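Local coordinates for protein beta-N-acetylglucosaminidase Nag2 (Vibrio harveyi, PDB 6EZR) that probably hydrolyses terminal non-reducing N-acetyl-D-hexosamine residues of N-acetyl-beta-D-hexosaminides, as a family 20 glycoside hydrolase, at residues I257-R262 with A606-K611. Numbering follows the deposited sequence.
Sequences IIDSPR and ACWTEK
Trp608 meets Asp259 with its indole edge and Pro261 with one face. The ring N-H donates to the carboxylate, with Trp608 NE1 2.9 Å from Asp259 OD1. OD1 lies close to the indole plane, but the N-H reaches it from above the carboxylate plane. The two planes are 69° apart. Asp259 OD1 also accepts from the backbone N of Asn147, so two N-H groups grip this oxygen of the buried Asp259.

Over the indole face lies the Ser260-Pro261 backbone. The proline ring adds a CH-pi contact, with Pro261 CB 4.0 Å from the centroid of the six-membered ring of Trp608. The indole reaches this place because Trp608 CG is anti to the backbone N (chi1 -179°), which sends the ring out towards 257-262 although its CB points away.

Beyond the proline, Arg262 N donates to Trp608 O at 2.9 Å. The Arg262 chain bends at chi2 and chi3 and runs past the Glu610 carboxylate. Arg262 CG is 3.2 Å from Glu610 OE1, but no guanidinium N-H points at that oxygen. Instead Arg262 NH1 donates to Pro560 O, and to a water whose oxygen is 2.8 Å from NH1. The same water donates to Ala606 O and Thr609 O, tying the arginine to the backbone at the helix end.

The contact joins the end of strand 249-259, in the family 20 domain 2 sheet, to the end of helix 599-608 of the catalytic TIM barrel. Tyr211 of strand 211-215 and Arg266 of barrel strand 265-271 also touch Trp608, while His232 of helix 227-240 meets its ring edge-to-face.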
ATOM      1  N   ILE A 257       2.368 -28.858  16.914  1.00 51.23           N
ATOM      2  CA  ILE A 257       2.264 -28.074  15.686  1.00 48.13           C
ATOM      3  C   ILE A 257       3.438 -28.386  14.760  1.00 48.53           C
ATOM      4  O   ILE A 257       4.586 -28.273  15.156  1.00 47.77           O
ATOM      5  CB  ILE A 257       2.188 -26.561  15.976  1.00 48.32           C
ATOM      6  CG1 ILE A 257       0.928 -26.242  16.794  1.00 49.21           C
ATOM      7  CG2 ILE A 257       2.153 -25.763  14.676  1.00 49.16           C
ATOM      8  CD1 ILE A 257       0.867 -24.843  17.370  1.00 49.08           C
ATOM      9  N   ILE A 258       3.121 -28.813  13.539  1.00 48.99           N
ATOM     10  CA  ILE A 258       4.081 -28.921  12.444  1.00 49.10           C
ATOM     11  C   ILE A 258       3.526 -28.003  11.354  1.00 46.80           C
ATOM     12  O   ILE A 258       2.355 -28.097  11.001  1.00 46.24           O
ATOM     13  CB  ILE A 258       4.241 -30.368  11.917  1.00 51.18           C
ATOM     14  CG1 ILE A 258       4.540 -31.356  13.062  1.00 53.51           C
ATOM     15  CG2 ILE A 258       5.366 -30.445  10.883  1.00 50.31           C
ATOM     16  CD1 ILE A 258       4.227 -32.804  12.725  1.00 52.53           C
ATOM     17  N   ASP A 259       4.367 -27.114  10.832  1.00 45.23           N
ATOM     18  CA  ASP A 259       3.904 -26.011   9.991  1.00 43.60           C
ATOM     19  C   ASP A 259       5.006 -25.594   9.021  1.00 45.45           C
ATOM     20  O   ASP A 259       6.194 -25.723   9.318  1.00 44.03           O
ATOM     21  CB  ASP A 259       3.503 -24.828  10.884  1.00 43.47           C
ATOM     22  CG  ASP A 259       2.436 -23.919  10.266  1.00 44.46           C
ATOM     23  OD1 ASP A 259       1.810 -24.271   9.241  1.00 44.23           O
ATOM     24  OD2 ASP A 259       2.202 -22.825  10.823  1.00 43.59           O
ATOM     25  N   SER A 260       4.593 -25.122   7.849  1.00 45.44           N
ATOM     26  CA  SER A 260       5.507 -24.608   6.842  1.00 44.19           C
ATOM     27  C   SER A 260       4.714 -23.746   5.847  1.00 43.38           C
ATOM     28  O   SER A 260       3.525 -23.981   5.647  1.00 41.01           O
ATOM     29  CB  SER A 260       6.254 -25.753   6.134  1.00 45.65           C
ATOM     30  OG  SER A 260       5.480 -26.370   5.117  1.00 47.33           O
ATOM     31  N   PRO A 261       5.369 -22.749   5.226  1.00 42.97           N
ATOM     32  CA  PRO A 261       4.673 -21.816   4.340  1.00 42.76           C
ATOM     33  C   PRO A 261       4.246 -22.420   2.996  1.00 44.70           C
ATOM     34  O   PRO A 261       5.035 -23.113   2.355  1.00 47.24           O
ATOM     35  CB  PRO A 261       5.713 -20.714   4.113  1.00 42.82           C
ATOM     36  CG  PRO A 261       7.031 -21.375   4.325  1.00 42.72           C
ATOM     37  CD  PRO A 261       6.797 -22.406   5.384  1.00 42.83           C
ATOM     38  N   ARG A 262       3.012 -22.145   2.575  1.00 44.98           N
ATOM     39  CA  ARG A 262       2.550 -22.510   1.225  1.00 45.28           C
ATOM     40  C   ARG A 262       3.363 -21.821   0.131  1.00 42.84           C
ATOM     41  O   ARG A 262       3.765 -22.465  -0.825  1.00 42.95           O
ATOM     42  CB  ARG A 262       1.067 -22.180   1.016  1.00 47.67           C
ATOM     43  CG  ARG A 262       0.330 -23.191   0.151  1.00 50.54           C
ATOM     44  CD  ARG A 262       0.035 -22.747  -1.265  1.00 51.32           C
ATOM     45  NE  ARG A 262      -1.296 -22.152  -1.364  1.00 51.68           N
ATOM     46  CZ  ARG A 262      -2.098 -22.195  -2.434  1.00 49.63           C
ATOM     47  NH1 ARG A 262      -3.287 -21.598  -2.363  1.00 48.52           N
ATOM     48  NH2 ARG A 262      -1.742 -22.818  -3.567  1.00 45.63           N
ATOM     49  N   ALA A 606      -4.096 -16.946   3.035  1.00 39.66           N
ATOM     50  CA  ALA A 606      -3.940 -17.345   1.632  1.00 39.91           C
ATOM     51  C   ALA A 606      -2.480 -17.589   1.252  1.00 38.85           C
ATOM     52  O   ALA A 606      -2.191 -18.431   0.418  1.00 38.38           O
ATOM     53  CB  ALA A 606      -4.535 -16.279   0.714  1.00 40.39           C
ATOM     54  N   CYS A 607      -1.582 -16.811   1.848  1.00 41.37           N
ATOM     55  CA  CYS A 607      -0.144 -16.891   1.601  1.00 43.32           C
ATOM     56  C   CYS A 607       0.515 -18.105   2.240  1.00 43.36           C
ATOM     57  O   CYS A 607       1.503 -18.616   1.720  1.00 43.23           O
ATOM     58  CB  CYS A 607       0.555 -15.660   2.179  1.00 43.39           C
ATOM     59  SG  CYS A 607       0.159 -14.083   1.423  1.00 50.47           S
ATOM     60  N   TRP A 608      -0.018 -18.521   3.389  1.00 42.74           N
ATOM     61  CA  TRP A 608       0.630 -19.494   4.269  1.00 43.09           C
ATOM     62  C   TRP A 608      -0.075 -20.846   4.315  1.00 43.10           C
ATOM     63  O   TRP A 608       0.562 -21.888   4.135  1.00 42.65           O
ATOM     64  CB  TRP A 608       0.695 -18.931   5.698  1.00 42.76           C
ATOM     65  CG  TRP A 608       1.359 -19.866   6.649  1.00 42.68           C
ATOM     66  CD1 TRP A 608       0.787 -20.934   7.276  1.00 41.80           C
ATOM     67  CD2 TRP A 608       2.730 -19.849   7.056  1.00 41.38           C
ATOM     68  NE1 TRP A 608       1.712 -21.575   8.052  1.00 41.07           N
ATOM     69  CE2 TRP A 608       2.914 -20.931   7.940  1.00 40.10           C
ATOM     70  CE3 TRP A 608       3.817 -19.013   6.775  1.00 41.58           C
ATOM     71  CZ2 TRP A 608       4.139 -21.204   8.545  1.00 39.19           C
ATOM     72  CZ3 TRP A 608       5.039 -19.285   7.380  1.00 40.59           C
ATOM     73  CH2 TRP A 608       5.189 -20.382   8.246  1.00 39.15           C
ATOM     74  N   THR A 609      -1.368 -20.818   4.624  1.00 42.26           N
ATOM     75  CA  THR A 609      -2.144 -22.032   4.873  1.00 42.24           C
ATOM     76  C   THR A 609      -2.534 -22.739   3.582  1.00 45.99           C
ATOM     77  O   THR A 609      -3.008 -22.105   2.647  1.00 47.25           O
ATOM     78  CB  THR A 609      -3.400 -21.718   5.695  1.00 41.49           C
ATOM     79  OG1 THR A 609      -3.022 -21.005   6.878  1.00 40.90           O
ATOM     80  CG2 THR A 609      -4.124 -22.995   6.114  1.00 42.89           C
ATOM     81  N   GLU A 610      -2.360 -24.060   3.553  1.00 51.16           N
ATOM     82  CA  GLU A 610      -2.715 -24.873   2.380  1.00 53.78           C
ATOM     83  C   GLU A 610      -4.231 -24.837   2.177  1.00 52.90           C
ATOM     84  O   GLU A 610      -4.984 -24.759   3.150  1.00 51.24           O
ATOM     85  CB  GLU A 610      -2.261 -26.329   2.549  1.00 56.05           C
ATOM     86  CG  GLU A 610      -0.759 -26.553   2.734  1.00 58.90           C
ATOM     87  CD  GLU A 610       0.075 -26.249   1.504  1.00 60.14           C
ATOM     88  OE1 GLU A 610      -0.470 -26.241   0.383  1.00 65.16           O
ATOM     89  OE2 GLU A 610       1.296 -26.019   1.660  1.00 60.98           O
ATOM     90  N   LYS A 611      -4.666 -24.900   0.921  1.00 53.13           N
ATOM     91  CA  LYS A 611      -6.095 -24.829   0.559  1.00 55.93           C
ATOM     92  C   LYS A 611      -6.985 -25.809   1.345  1.00 54.79           C
ATOM     93  O   LYS A 611      -8.093 -25.460   1.756  1.00 54.38           O
ATOM     94  CB  LYS A 611      -6.263 -25.097  -0.941  1.00 61.43           C
ATOM     95  CG  LYS A 611      -7.616 -24.685  -1.525  1.00 65.22           C
ATOM     96  CD  LYS A 611      -8.270 -25.794  -2.351  1.00 67.52           C
ATOM     97  CE  LYS A 611      -9.103 -26.716  -1.464  1.00 68.97           C
ATOM     98  NZ  LYS A 611      -9.341 -28.075  -2.020  1.00 69.04           N
TER
HETATM   99  O   HOH W   1      -3.678 -20.781   0.318  1.00 50.55           O